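Long-range contacts in glycosyl hydrolase, family 38 (Enterococcus faecalis, PDB 5KBP), which probably hydrolyses alpha-linked mannose residues from glycans, as a metal-dependent alpha-mannosidase of glycoside hydrolase family 38: residues K576-Q581 against L634-T639; E563-I568 against D671-V676; I665-K670 against T749-V754; Q608-P613 against R642-T647. All blocks are in the same frame, centred on the assembly; numbering follows the deposited sequence.

In the fold
All four contacts fall in the C-terminal beta-rich part of the chain, within one family 38 C-terminal range. Contact 2 pairs strands 555-566 and 672-679 of one antiparallel sheet; contact 4 pairs strands 601-613 and 641-653 of another. Contact 3, centred about 7 Å from the centre of contact 2 and about 11 Å from that of contact 4, bridges these two sheets, since strand 659-667 adjoins 641-653 while strand 745-753 adjoins 672-679. Contact 1 joins two loops and touches contact 2 through D580 and R637. Along the chain, contacts 1 and 4 both lie between the two halves of contact 2, whereas contacts 2 and 3 interleave. Distant pieces of sequence thereby converge on one layered beta structure.

Contact 1. Residues K576-Q581 against L634-T639; sequences KPTEDQ and LAQRST
OE1 of Q636 accepts a hydrogen bond from the backbone N of E579 at 3.0 Å, with an N-H...O angle of 153°; the donor approaches from above the carbonyl plane. At the other end of the same amide, NE2 donates to OG1 of T578 at 3.1 Å, the hydroxyl lying 24° out of the amide plane, and gives a weak second bond to O of L634. OG1 of T578 passes its own hydrogen to OE2 of E579, so the polar atoms form a short chain. The Q636 chain bends about CB-CG (chi2 -60°), which carries the amide back over the type I turn P577-D580, where CG of E579 packs 3.4 Å from Q636 CD. Beside it, CG of P577 meets CG of R637 at 3.9 Å. The R637 CD lies 3.5 Å from CG of D580, but their ion pair is long, OD2 to NH1 4.0 Å; the firmer partners are G566 N for D580 and D564 for R637. A loop between strands 555-566 and 583-584 is thus joined to the one between helix 619-625 and strand 641-653, with R619 of that helix against Q636 and L620 against A635.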
loop_
_atom_site.group_PDB
_atom_site.type_symbol
_atom_site.label_atom_id
_atom_site.label_comp_id
_atom_site.label_asym_id
_atom_site.label_seq_id
_atom_site.Cartn_x
_atom_site.Cartn_y
_atom_site.Cartn_z
ATOM N N LYS A 576 6.862 -20.608 -25.138
ATOM C CA LYS A 576 7.373 -19.908 -26.310
ATOM C C LYS A 576 6.453 -20.151 -27.501
ATOM O O LYS A 576 6.028 -21.291 -27.723
ATOM C CB LYS A 576 8.787 -20.383 -26.638
ATOM C CG LYS A 576 9.426 -19.695 -27.832
ATOM C CD LYS A 576 10.748 -20.354 -28.195
ATOM C CE LYS A 576 10.549 -21.813 -28.585
ATOM N NZ LYS A 576 11.831 -22.471 -28.962
ATOM N N PRO A 577 6.107 -19.116 -28.268
ATOM C CA PRO A 577 5.329 -19.335 -29.492
ATOM C C PRO A 577 6.039 -20.304 -30.427
ATOM O O PRO A 577 7.270 -20.379 -30.465
ATOM C CB PRO A 577 5.214 -17.933 -30.104
ATOM C CG PRO A 577 6.218 -17.089 -29.369
ATOM C CD PRO A 577 6.332 -17.686 -28.008
ATOM N N THR A 578 5.236 -21.053 -31.187
ATOM C CA THR A 578 5.743 -22.235 -31.877
ATOM C C THR A 578 6.744 -21.890 -32.973
ATOM O O THR A 578 7.603 -22.717 -33.301
ATOM C CB THR A 578 4.580 -23.042 -32.459
ATOM O OG1 THR A 578 3.884 -22.254 -33.434
ATOM C CG2 THR A 578 3.613 -23.441 -31.357
ATOM N N GLU A 579 6.658 -20.694 -33.553
ATOM C CA GLU A 579 7.578 -20.303 -34.614
ATOM C C GLU A 579 8.759 -19.483 -34.112
ATOM O O GLU A 579 9.684 -19.221 -34.889
ATOM C CB GLU A 579 6.837 -19.512 -35.701
ATOM C CG GLU A 579 5.531 -20.146 -36.154
ATOM C CD GLU A 579 5.687 -21.596 -36.571
ATOM O OE1 GLU A 579 6.702 -21.929 -37.217
ATOM O OE2 GLU A 579 4.792 -22.405 -36.249
ATOM N N ASP A 580 8.752 -19.078 -32.846
ATOM C CA ASP A 580 9.830 -18.257 -32.314
ATOM C C ASP A 580 11.084 -19.097 -32.105
ATOM O O ASP A 580 11.042 -20.149 -31.459
ATOM C CB ASP A 580 9.398 -17.609 -31.000
ATOM C CG ASP A 580 10.475 -16.726 -30.402
ATOM O OD1 ASP A 580 11.311 -16.201 -31.167
ATOM O OD2 ASP A 580 10.482 -16.550 -29.166
ATOM N N GLN A 581 12.203 -18.626 -32.654
ATOM C CA GLN A 581 13.487 -19.301 -32.526
ATOM C C GLN A 581 14.492 -18.491 -31.714
ATOM O O GLN A 581 15.671 -18.858 -31.658
ATOM C CB GLN A 581 14.050 -19.622 -33.912
ATOM C CG GLN A 581 13.257 -20.690 -34.653
ATOM C CD GLN A 581 13.553 -20.720 -36.139
ATOM O OE1 GLN A 581 13.562 -19.682 -36.802
ATOM N NE2 GLN A 581 13.795 -21.913 -36.670
ATOM N N LEU A 634 -1.848 -20.226 -31.107
ATOM C CA LEU A 634 -1.224 -19.999 -32.401
ATOM C C LEU A 634 -0.539 -18.645 -32.509
ATOM O O LEU A 634 0.084 -18.366 -33.540
ATOM C CB LEU A 634 -2.271 -20.120 -33.516
ATOM C CG LEU A 634 -3.150 -21.370 -33.502
ATOM C CD1 LEU A 634 -4.279 -21.239 -34.515
ATOM C CD2 LEU A 634 -2.311 -22.612 -33.773
ATOM N N ALA A 635 -0.640 -17.804 -31.483
ATOM C CA ALA A 635 -0.062 -16.469 -31.552
ATOM C C ALA A 635 1.452 -16.543 -31.699
ATOM O O ALA A 635 2.108 -17.426 -31.141
ATOM C CB ALA A 635 -0.429 -15.669 -30.302
ATOM N N GLN A 636 2.002 -15.609 -32.466
ATOM C CA GLN A 636 3.437 -15.485 -32.658
ATOM C C GLN A 636 3.885 -14.086 -32.257
ATOM O O GLN A 636 3.070 -13.200 -31.980
ATOM C CB GLN A 636 3.825 -15.775 -34.114
ATOM C CG GLN A 636 3.313 -17.107 -34.631
ATOM C CD GLN A 636 3.838 -18.286 -33.831
ATOM O OE1 GLN A 636 4.957 -18.256 -33.323
ATOM N NE2 GLN A 636 3.027 -19.331 -33.718
ATOM N N ARG A 637 5.199 -13.890 -32.224
ATOM C CA ARG A 637 5.741 -12.578 -31.908
ATOM C C ARG A 637 5.397 -11.590 -33.014
ATOM O O ARG A 637 5.334 -11.949 -34.195
ATOM C CB ARG A 637 7.255 -12.656 -31.721
ATOM C CG ARG A 637 7.710 -13.763 -30.787
ATOM C CD ARG A 637 9.134 -13.535 -30.318
ATOM N NE ARG A 637 9.228 -12.396 -29.409
ATOM C CZ ARG A 637 10.345 -12.017 -28.797
ATOM N NH1 ARG A 637 11.472 -12.687 -28.995
ATOM N NH2 ARG A 637 10.337 -10.967 -27.986
ATOM N N SER A 638 5.160 -10.339 -32.627
ATOM C CA SER A 638 4.834 -9.310 -33.601
ATOM C C SER A 638 6.002 -9.091 -34.555
ATOM O O SER A 638 7.172 -9.235 -34.188
ATOM C CB SER A 638 4.479 -7.999 -32.899
ATOM O OG SER A 638 4.209 -6.974 -33.839
ATOM N N THR A 639 5.672 -8.752 -35.801
ATOM C CA THR A 639 6.699 -8.422 -36.779
ATOM C C THR A 639 7.216 -6.999 -36.616
ATOM O O THR A 639 8.279 -6.674 -37.155
ATOM C CB THR A 639 6.164 -8.620 -38.199
ATOM O OG1 THR A 639 5.018 -7.784 -38.401
ATOM C CG2 THR A 639 5.768 -10.073 -38.418
#

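Contact 2. Residues E563-I568 against D671-V676; sequences EDTGDI and DHRLRV
E563 lies alongside R675, both side chains pointing the same way from an antiparallel hydrogen-bonded pair. OE1 takes NH1 of R675 at 2.8 Å through its syn lone pair, close to the guanidinium plane, and the N-H...O angle of 150° supports a true salt bridge. NH2 of the same arginine pairs with E739. The R673 guanidinium stands beside it, with CD of R675 over one face; its NH1 is 4.1 Å from OE1 of E563, near enough for charge attraction, although no N-H points at the oxygen. F574 adds a cation-pi contact to R673.

D564 and L674 lie on the other face, and the H672 ring reaches D564 from the neighbouring pair. The carboxylate and ring planes stand 46° apart, and ND1 donates to OD1 of D564; the modelled separation is too short to be taken literally. CG of H672 sits between its backbone N and carbonyl carbon (chi1 73°), which turns the ring across toward D564, whose OD2 meets R637.

A backbone bond confirms the register: N of R673 reaches O of T565 at 2.9 Å. Just past the ladder, N of D567 makes a separate bond to O of D671 at 3.0 Å. Strand 672-679 lies between 555-566 and 745-753, while 583-584 flanks 555-566 and L620 of helix 619-625 packs on I568 and D671.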
loop_
_atom_site.group_PDB
_atom_site.type_symbol
_atom_site.label_atom_id
_atom_site.label_comp_id
_atom_site.label_asym_id
_atom_site.label_seq_id
_atom_site.Cartn_x
_atom_site.Cartn_y
_atom_site.Cartn_z
ATOM N N GLU A 563 19.616 -13.650 -24.160
ATOM C CA GLU A 563 18.699 -14.346 -25.052
ATOM C C GLU A 563 17.276 -13.926 -24.727
ATOM O O GLU A 563 16.849 -14.017 -23.572
ATOM C CB GLU A 563 18.844 -15.865 -24.914
ATOM C CG GLU A 563 17.866 -16.671 -25.751
ATOM C CD GLU A 563 17.680 -18.080 -25.225
ATOM O OE1 GLU A 563 16.909 -18.258 -24.258
ATOM O OE2 GLU A 563 18.314 -19.008 -25.769
ATOM N N ASP A 564 16.545 -13.471 -25.741
ATOM C CA ASP A 564 15.156 -13.062 -25.586
ATOM C C ASP A 564 14.281 -13.896 -26.508
ATOM O O ASP A 564 14.578 -14.037 -27.700
ATOM C CB ASP A 564 14.974 -11.574 -25.889
ATOM C CG ASP A 564 13.545 -11.110 -25.678
ATOM O OD1 ASP A 564 13.193 -10.763 -24.531
ATOM O OD2 ASP A 564 12.771 -11.095 -26.658
ATOM N N THR A 565 13.211 -14.455 -25.949
ATOM C CA THR A 565 12.221 -15.200 -26.710
ATOM C C THR A 565 10.834 -14.697 -26.343
ATOM O O THR A 565 10.646 -14.011 -25.335
ATOM C CB THR A 565 12.304 -16.713 -26.446
ATOM O OG1 THR A 565 11.861 -16.992 -25.113
ATOM C CG2 THR A 565 13.730 -17.215 -26.614
ATOM N N GLY A 566 9.859 -15.049 -27.175
ATOM C CA GLY A 566 8.485 -14.723 -26.870
ATOM C C GLY A 566 7.927 -15.586 -25.755
ATOM O O GLY A 566 8.445 -16.653 -25.427
ATOM N N ASP A 567 6.843 -15.102 -25.155
ATOM C CA ASP A 567 6.164 -15.848 -24.099
ATOM C C ASP A 567 4.682 -15.520 -24.178
ATOM O O ASP A 567 4.278 -14.389 -23.889
ATOM C CB ASP A 567 6.733 -15.510 -22.724
ATOM C CG ASP A 567 6.059 -16.284 -21.607
ATOM O OD1 ASP A 567 5.377 -17.288 -21.900
ATOM O OD2 ASP A 567 6.221 -15.898 -20.431
ATOM N N ILE A 568 3.878 -16.506 -24.570
ATOM C CA ILE A 568 2.436 -16.324 -24.685
ATOM C C ILE A 568 1.743 -17.187 -23.639
ATOM O O ILE A 568 0.646 -17.709 -23.871
ATOM C CB ILE A 568 1.942 -16.654 -26.105
ATOM C CG1 ILE A 568 2.375 -18.063 -26.513
ATOM C CG2 ILE A 568 2.464 -15.623 -27.099
ATOM C CD1 ILE A 568 1.864 -18.484 -27.873
ATOM N N ASP A 671 5.205 -9.562 -23.546
ATOM C CA ASP A 671 5.045 -10.957 -23.964
ATOM C C ASP A 671 6.381 -11.591 -24.351
ATOM O O ASP A 671 6.530 -12.176 -25.426
ATOM C CB ASP A 671 4.038 -11.067 -25.113
ATOM C CG ASP A 671 2.670 -10.530 -24.742
ATOM O OD1 ASP A 671 2.191 -10.829 -23.629
ATOM O OD2 ASP A 671 2.074 -9.805 -25.567
ATOM N N HIS A 672 7.362 -11.486 -23.457
ATOM C CA HIS A 672 8.689 -12.013 -23.744
ATOM C C HIS A 672 9.390 -12.380 -22.444
ATOM O O HIS A 672 8.935 -12.046 -21.347
ATOM C CB HIS A 672 9.530 -11.010 -24.537
ATOM C CG HIS A 672 9.997 -9.844 -23.724
ATOM N ND1 HIS A 672 11.323 -9.473 -23.648
ATOM C CD2 HIS A 672 9.316 -8.970 -22.947
ATOM C CE1 HIS A 672 11.438 -8.419 -22.859
ATOM N NE2 HIS A 672 10.235 -8.094 -22.421
ATOM N N ARG A 673 10.519 -13.073 -22.588
ATOM C CA ARG A 673 11.357 -13.471 -21.465
ATOM C C ARG A 673 12.812 -13.253 -21.842
ATOM O O ARG A 673 13.256 -13.713 -22.899
ATOM C CB ARG A 673 11.125 -14.939 -21.086
ATOM C CG ARG A 673 12.004 -15.429 -19.943
ATOM C CD ARG A 673 12.057 -16.945 -19.892
ATOM N NE ARG A 673 12.612 -17.500 -21.121
ATOM C CZ ARG A 673 12.751 -18.800 -21.362
ATOM N NH1 ARG A 673 13.268 -19.210 -22.512
ATOM N NH2 ARG A 673 12.373 -19.689 -20.455
ATOM N N LEU A 674 13.550 -12.550 -20.984
ATOM C CA LEU A 674 14.961 -12.260 -21.203
ATOM C C LEU A 674 15.801 -13.028 -20.192
ATOM O O LEU A 674 15.533 -12.974 -18.987
ATOM C CB LEU A 674 15.238 -10.761 -21.083
ATOM C CG LEU A 674 16.699 -10.342 -21.256
ATOM C CD1 LEU A 674 17.151 -10.529 -22.699
ATOM C CD2 LEU A 674 16.901 -8.906 -20.801
ATOM N N ARG A 675 16.815 -13.737 -20.685
ATOM C CA ARG A 675 17.703 -14.519 -19.839
ATOM C C ARG A 675 19.151 -14.187 -20.174
ATOM O O ARG A 675 19.454 -13.594 -21.213
ATOM C CB ARG A 675 17.471 -16.029 -20.012
ATOM C CG ARG A 675 16.022 -16.428 -20.230
ATOM C CD ARG A 675 15.935 -17.661 -21.114
ATOM N NE ARG A 675 16.134 -18.903 -20.372
ATOM C CZ ARG A 675 16.376 -20.080 -20.943
ATOM N NH1 ARG A 675 16.463 -20.172 -22.263
ATOM N NH2 ARG A 675 16.539 -21.162 -20.196
ATOM N N VAL A 676 20.046 -14.582 -19.272
ATOM C CA VAL A 676 21.485 -14.472 -19.471
ATOM C C VAL A 676 22.074 -15.875 -19.427
ATOM O O VAL A 676 21.678 -16.700 -18.595
ATOM C CB VAL A 676 22.141 -13.548 -18.420
ATOM C CG1 VAL A 676 21.832 -14.022 -17.005
ATOM C CG2 VAL A 676 23.644 -13.452 -18.650
#

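Contact 3. Residues I665-K670 against T749-V754; sequences INNQIK and TLIRCV
C753, I751 and N667 bury the largest areas here, and all three point from their strands toward the facing layer. The strand axes stay 10.8 Å apart at closest and run within 15° of parallel. Even the nearest CA atoms, those of N667 and I751, are 9.1 Å apart, and no hydrogen bond crosses. This geometry identifies face-to-face packing through side chains.

The N667 side chain projects toward strand 745-753 because its CG is anti to the backbone N (chi1 -175°). Its carboxamide end lies against both I751 and C753. The two branches of I751 divide the work: the long branch carries CD1 to the carboxamide, 4.2 Å from CG of N667, while the short branch places CG2 4.2 Å from CD1 of I665. The two isoleucines meet through methyl groups, their chains at a slant to each other. SG of C753 also lies 4.1 Å from O of I669, in the loop after strand 659-667, a loose contact.

Further side chains close the interface: F644 of the neighbouring strand 641-653 packs against I665 and N667, L674 of strand 672-679 against I751, and F776 of strand 772-783 touches both isoleucines. L750 and I751 together face L674, a classic beta bulge in strand 745-753. Two stacked antiparallel sheets packed by inward side chains form a beta sandwich, here in the C-terminal region of a family 38 enzyme.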
loop_
_atom_site.group_PDB
_atom_site.type_symbol
_atom_site.label_atom_id
_atom_site.label_comp_id
_atom_site.label_asym_id
_atom_site.label_seq_id
_atom_site.Cartn_x
_atom_site.Cartn_y
_atom_site.Cartn_z
ATOM N N ILE A 665 17.984 -2.442 -17.848
ATOM C CA ILE A 665 17.180 -2.310 -19.057
ATOM C C ILE A 665 16.016 -1.369 -18.774
ATOM O O ILE A 665 15.620 -1.155 -17.626
ATOM C CB ILE A 665 16.638 -3.667 -19.567
ATOM C CG1 ILE A 665 15.658 -4.265 -18.555
ATOM C CG2 ILE A 665 17.774 -4.639 -19.853
ATOM C CD1 ILE A 665 14.925 -5.493 -19.055
ATOM N N ASN A 666 15.467 -0.806 -19.848
ATOM C CA ASN A 666 14.218 -0.051 -19.807
ATOM C C ASN A 666 13.189 -0.866 -20.585
ATOM O O ASN A 666 12.954 -0.645 -21.775
ATOM C CB ASN A 666 14.391 1.354 -20.383
ATOM C CG ASN A 666 13.112 2.164 -20.327
ATOM O OD1 ASN A 666 12.230 1.896 -19.512
ATOM N ND2 ASN A 666 13.006 3.162 -21.196
ATOM N N ASN A 667 12.573 -1.821 -19.897
ATOM C CA ASN A 667 11.710 -2.808 -20.539
ATOM C C ASN A 667 10.443 -2.133 -21.048
ATOM O O ASN A 667 9.527 -1.834 -20.278
ATOM C CB ASN A 667 11.384 -3.933 -19.565
ATOM C CG ASN A 667 10.583 -5.042 -20.209
ATOM O OD1 ASN A 667 9.554 -5.470 -19.684
ATOM N ND2 ASN A 667 11.042 -5.507 -21.363
ATOM N N GLN A 668 10.393 -1.882 -22.355
ATOM C CA GLN A 668 9.184 -1.428 -23.029
ATOM C C GLN A 668 8.646 -2.502 -23.970
ATOM O O GLN A 668 7.955 -2.200 -24.946
ATOM C CB GLN A 668 9.444 -0.126 -23.783
ATOM C CG GLN A 668 9.848 1.031 -22.885
ATOM C CD GLN A 668 8.787 1.368 -21.851
ATOM O OE1 GLN A 668 7.591 1.264 -22.116
ATOM N NE2 GLN A 668 9.226 1.772 -20.662
ATOM N N ILE A 669 8.962 -3.761 -23.679
ATOM C CA ILE A 669 8.596 -4.900 -24.508
ATOM C C ILE A 669 7.645 -5.784 -23.713
ATOM O O ILE A 669 7.803 -5.944 -22.497
ATOM C CB ILE A 669 9.845 -5.690 -24.954
ATOM C CG1 ILE A 669 10.798 -4.782 -25.734
ATOM C CG2 ILE A 669 9.461 -6.899 -25.789
ATOM C CD1 ILE A 669 10.182 -4.161 -26.970
ATOM N N LYS A 670 6.659 -6.354 -24.399
ATOM C CA LYS A 670 5.657 -7.202 -23.775
ATOM C C LYS A 670 5.740 -8.620 -24.326
ATOM O O LYS A 670 6.274 -8.859 -25.413
ATOM C CB LYS A 670 4.245 -6.643 -23.996
ATOM C CG LYS A 670 4.041 -5.250 -23.430
ATOM C CD LYS A 670 2.669 -4.703 -23.791
ATOM C CE LYS A 670 2.484 -3.281 -23.280
ATOM N NZ LYS A 670 1.172 -2.700 -23.687
ATOM N N THR A 749 17.064 -16.633 -15.720
ATOM C CA THR A 749 16.006 -15.775 -16.236
ATOM C C THR A 749 16.044 -14.430 -15.525
ATOM O O THR A 749 15.971 -14.369 -14.293
ATOM C CB THR A 749 14.641 -16.434 -16.054
ATOM O OG1 THR A 749 14.614 -17.680 -16.759
ATOM C CG2 THR A 749 13.539 -15.527 -16.586
ATOM N N LEU A 750 16.149 -13.355 -16.301
ATOM C CA LEU A 750 16.189 -12.014 -15.733
ATOM C C LEU A 750 14.791 -11.437 -15.533
ATOM O O LEU A 750 14.482 -10.906 -14.461
ATOM C CB LEU A 750 17.019 -11.090 -16.629
ATOM C CG LEU A 750 18.474 -11.502 -16.866
ATOM C CD1 LEU A 750 19.173 -10.494 -17.763
ATOM C CD2 LEU A 750 19.210 -11.655 -15.546
ATOM N N ILE A 751 13.936 -11.540 -16.547
ATOM C CA ILE A 751 12.612 -10.935 -16.499
ATOM C C ILE A 751 11.713 -11.694 -17.466
ATOM O O ILE A 751 12.144 -12.101 -18.547
ATOM C CB ILE A 751 12.683 -9.421 -16.825
ATOM C CG1 ILE A 751 11.336 -8.738 -16.584
ATOM C CG2 ILE A 751 13.157 -9.188 -18.255
ATOM C CD1 ILE A 751 11.389 -7.232 -16.748
ATOM N N ARG A 752 10.464 -11.907 -17.053
ATOM C CA ARG A 752 9.478 -12.598 -17.878
ATOM C C ARG A 752 8.180 -11.809 -17.833
ATOM O O ARG A 752 7.669 -11.517 -16.747
ATOM C CB ARG A 752 9.257 -14.035 -17.400
ATOM C CG ARG A 752 8.421 -14.877 -18.349
ATOM C CD ARG A 752 8.371 -16.334 -17.916
ATOM N NE ARG A 752 7.563 -16.524 -16.716
ATOM C CZ ARG A 752 6.258 -16.771 -16.731
ATOM N NH1 ARG A 752 5.595 -16.932 -15.594
ATOM N NH2 ARG A 752 5.615 -16.854 -17.886
ATOM N N CYS A 753 7.649 -11.473 -19.006
ATOM C CA CYS A 753 6.535 -10.543 -19.132
ATOM C C CYS A 753 5.354 -11.240 -19.792
ATOM O O CYS A 753 5.477 -11.757 -20.907
ATOM C CB CYS A 753 6.956 -9.315 -19.941
ATOM S SG CYS A 753 8.573 -8.644 -19.463
ATOM N N VAL A 754 4.210 -11.246 -19.105
ATOM C CA VAL A 754 2.977 -11.834 -19.611
ATOM C C VAL A 754 1.837 -10.855 -19.360
ATOM O O VAL A 754 2.000 -9.833 -18.693
ATOM C CB VAL A 754 2.674 -13.201 -18.967
ATOM C CG1 VAL A 754 3.659 -14.246 -19.468
ATOM C CG2 VAL A 754 2.731 -13.091 -17.451
#

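Contact 4. Residues Q608-P613 against R642-T647; sequences QTVMLP and RPFEIT
L612 and F644 make the tight side of this antiparallel beta ladder between strands 601-613 and 641-653. CD1 of L612 sits over one face of the phenyl ring, 3.9 Å from the centroid and 26° off the ring normal, which satisfies a CH-pi contact. It is shifted toward the rim at CG and CD2. With CG of F644 anti to its backbone N (chi1 180°), the ring extends away from the strand, and CG1 of V610 meets its edge at CD2, 4.1 Å away. I583 touches both V610 and L612. This face is buried around L612, F644, Q608 and I646, while V610 is partly exposed and R642 at the ladder end is exposed. Q608 sits beside I646, and its OE1 is buried with no polar partner in the model.

The opposite face carries T609, M611, P643 and E645, all exposed. Contacts there are few: OG1 of T609 rests 3.5 Å from CG of E645 without a polar bond, and the carboxylate continues to a weak, long ion pair with K607.

Between the faces, the backbones are joined at Q608-I646, V610-F644 and L612-R642. N of L612 reaches O of R642 at 3.0 Å in a nearly straight bond, whereas N of F644 makes only a weak bond to O of V610, its N-H...O angle falling to 123°. On the exposed face, the M611 chain bends at chi2 and chi3 and lays its sulfur along the proline, with M611 SD 3.7 Å from P643 CA and M611 SD 3.9 Å from P643 CG.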
loop_
_atom_site.group_PDB
_atom_site.type_symbol
_atom_site.label_atom_id
_atom_site.label_comp_id
_atom_site.label_asym_id
_atom_site.label_seq_id
_atom_site.Cartn_x
_atom_site.Cartn_y
_atom_site.Cartn_z
ATOM N N GLN A 608 24.698 -3.153 -25.395
ATOM C CA GLN A 608 24.201 -3.912 -26.534
ATOM C C GLN A 608 22.772 -3.481 -26.827
ATOM O O GLN A 608 21.933 -3.445 -25.921
ATOM C CB GLN A 608 24.253 -5.419 -26.264
ATOM C CG GLN A 608 25.655 -5.980 -26.100
ATOM C CD GLN A 608 25.712 -7.102 -25.084
ATOM O OE1 GLN A 608 24.979 -7.094 -24.096
ATOM N NE2 GLN A 608 26.580 -8.078 -25.324
ATOM N N THR A 609 22.503 -3.150 -28.086
ATOM C CA THR A 609 21.164 -2.812 -28.550
ATOM C C THR A 609 20.682 -3.902 -29.496
ATOM O O THR A 609 21.372 -4.241 -30.463
ATOM C CB THR A 609 21.142 -1.451 -29.251
ATOM O OG1 THR A 609 21.374 -0.412 -28.292
ATOM C CG2 THR A 609 19.798 -1.216 -29.925
ATOM N N VAL A 610 19.506 -4.455 -29.207
ATOM C CA VAL A 610 18.919 -5.508 -30.022
ATOM C C VAL A 610 17.475 -5.140 -30.331
ATOM O O VAL A 610 16.807 -4.450 -29.552
ATOM C CB VAL A 610 19.012 -6.888 -29.328
ATOM C CG1 VAL A 610 17.909 -7.060 -28.290
ATOM C CG2 VAL A 610 18.983 -8.003 -30.356
ATOM N N MET A 611 16.998 -5.589 -31.488
ATOM C CA MET A 611 15.657 -5.276 -31.962
ATOM C C MET A 611 14.712 -6.406 -31.573
ATOM O O MET A 611 14.870 -7.541 -32.035
ATOM C CB MET A 611 15.651 -5.062 -33.474
ATOM C CG MET A 611 16.541 -3.921 -33.929
ATOM S SD MET A 611 15.963 -2.304 -33.371
ATOM C CE MET A 611 14.392 -2.196 -34.224
ATOM N N LEU A 612 13.730 -6.092 -30.733
ATOM C CA LEU A 612 12.819 -7.099 -30.219
ATOM C C LEU A 612 11.394 -6.835 -30.690
ATOM O O LEU A 612 11.005 -5.681 -30.897
ATOM C CB LEU A 612 12.845 -7.135 -28.686
ATOM C CG LEU A 612 14.158 -7.558 -28.030
ATOM C CD1 LEU A 612 13.979 -7.696 -26.528
ATOM C CD2 LEU A 612 14.660 -8.858 -28.640
ATOM N N PRO A 613 10.602 -7.888 -30.888
ATOM C CA PRO A 613 9.173 -7.696 -31.155
ATOM C C PRO A 613 8.514 -6.920 -30.024
ATOM O O PRO A 613 8.799 -7.144 -28.846
ATOM C CB PRO A 613 8.636 -9.129 -31.247
ATOM C CG PRO A 613 9.823 -9.945 -31.651
ATOM C CD PRO A 613 10.996 -9.306 -30.965
ATOM N N ARG A 642 11.217 -3.036 -32.164
ATOM C CA ARG A 642 11.493 -1.866 -31.348
ATOM C C ARG A 642 12.865 -2.039 -30.710
ATOM O O ARG A 642 13.212 -3.150 -30.281
ATOM C CB ARG A 642 10.425 -1.683 -30.258
ATOM C CG ARG A 642 10.489 -0.359 -29.512
ATOM C CD ARG A 642 9.719 -0.432 -28.201
ATOM N NE ARG A 642 9.750 0.829 -27.465
ATOM C CZ ARG A 642 8.702 1.632 -27.315
ATOM N NH1 ARG A 642 7.532 1.303 -27.845
ATOM N NH2 ARG A 642 8.820 2.761 -26.629
ATOM N N PRO A 643 13.669 -0.976 -30.645
ATOM C CA PRO A 643 14.995 -1.095 -30.029
ATOM C C PRO A 643 14.907 -1.478 -28.558
ATOM O O PRO A 643 13.978 -1.095 -27.845
ATOM C CB PRO A 643 15.594 0.304 -30.207
ATOM C CG PRO A 643 14.868 0.875 -31.379
ATOM C CD PRO A 643 13.471 0.339 -31.278
ATOM N N PHE A 644 15.901 -2.248 -28.113
ATOM C CA PHE A 644 15.959 -2.726 -26.732
ATOM C C PHE A 644 17.433 -2.773 -26.336
ATOM O O PHE A 644 18.159 -3.679 -26.754
ATOM C CB PHE A 644 15.295 -4.090 -26.597
ATOM C CG PHE A 644 15.324 -4.650 -25.202
ATOM C CD1 PHE A 644 14.344 -4.307 -24.284
ATOM C CD2 PHE A 644 16.320 -5.530 -24.813
ATOM C CE1 PHE A 644 14.364 -4.823 -23.001
ATOM C CE2 PHE A 644 16.346 -6.050 -23.532
ATOM C CZ PHE A 644 15.366 -5.697 -22.627
ATOM N N GLU A 645 17.862 -1.801 -25.534
ATOM C CA GLU A 645 19.265 -1.667 -25.166
ATOM C C GLU A 645 19.548 -2.385 -23.852
ATOM O O GLU A 645 18.747 -2.337 -22.914
ATOM C CB GLU A 645 19.651 -0.190 -25.055
ATOM C CG GLU A 645 21.140 0.055 -24.862
ATOM C CD GLU A 645 21.518 1.513 -25.031
ATOM O OE1 GLU A 645 20.641 2.316 -25.413
ATOM O OE2 GLU A 645 22.693 1.858 -24.784
ATOM N N ILE A 646 20.698 -3.053 -23.793
ATOM C CA ILE A 646 21.132 -3.799 -22.617
ATOM C C ILE A 646 22.476 -3.238 -22.176
ATOM O O ILE A 646 23.426 -3.196 -22.967
ATOM C CB ILE A 646 21.236 -5.306 -22.903
ATOM C CG1 ILE A 646 19.931 -5.832 -23.504
ATOM C CG2 ILE A 646 21.574 -6.065 -21.631
ATOM C CD1 ILE A 646 19.972 -7.303 -23.854
ATOM N N THR A 647 22.557 -2.807 -20.918
ATOM C CA THR A 647 23.774 -2.236 -20.352
ATOM C C THR A 647 24.175 -3.049 -19.128
ATOM O O THR A 647 23.420 -3.120 -18.152
ATOM C CB THR A 647 23.577 -0.764 -19.978
ATOM O OG1 THR A 647 23.157 -0.028 -21.133
ATOM C CG2 THR A 647 24.878 -0.170 -19.452
#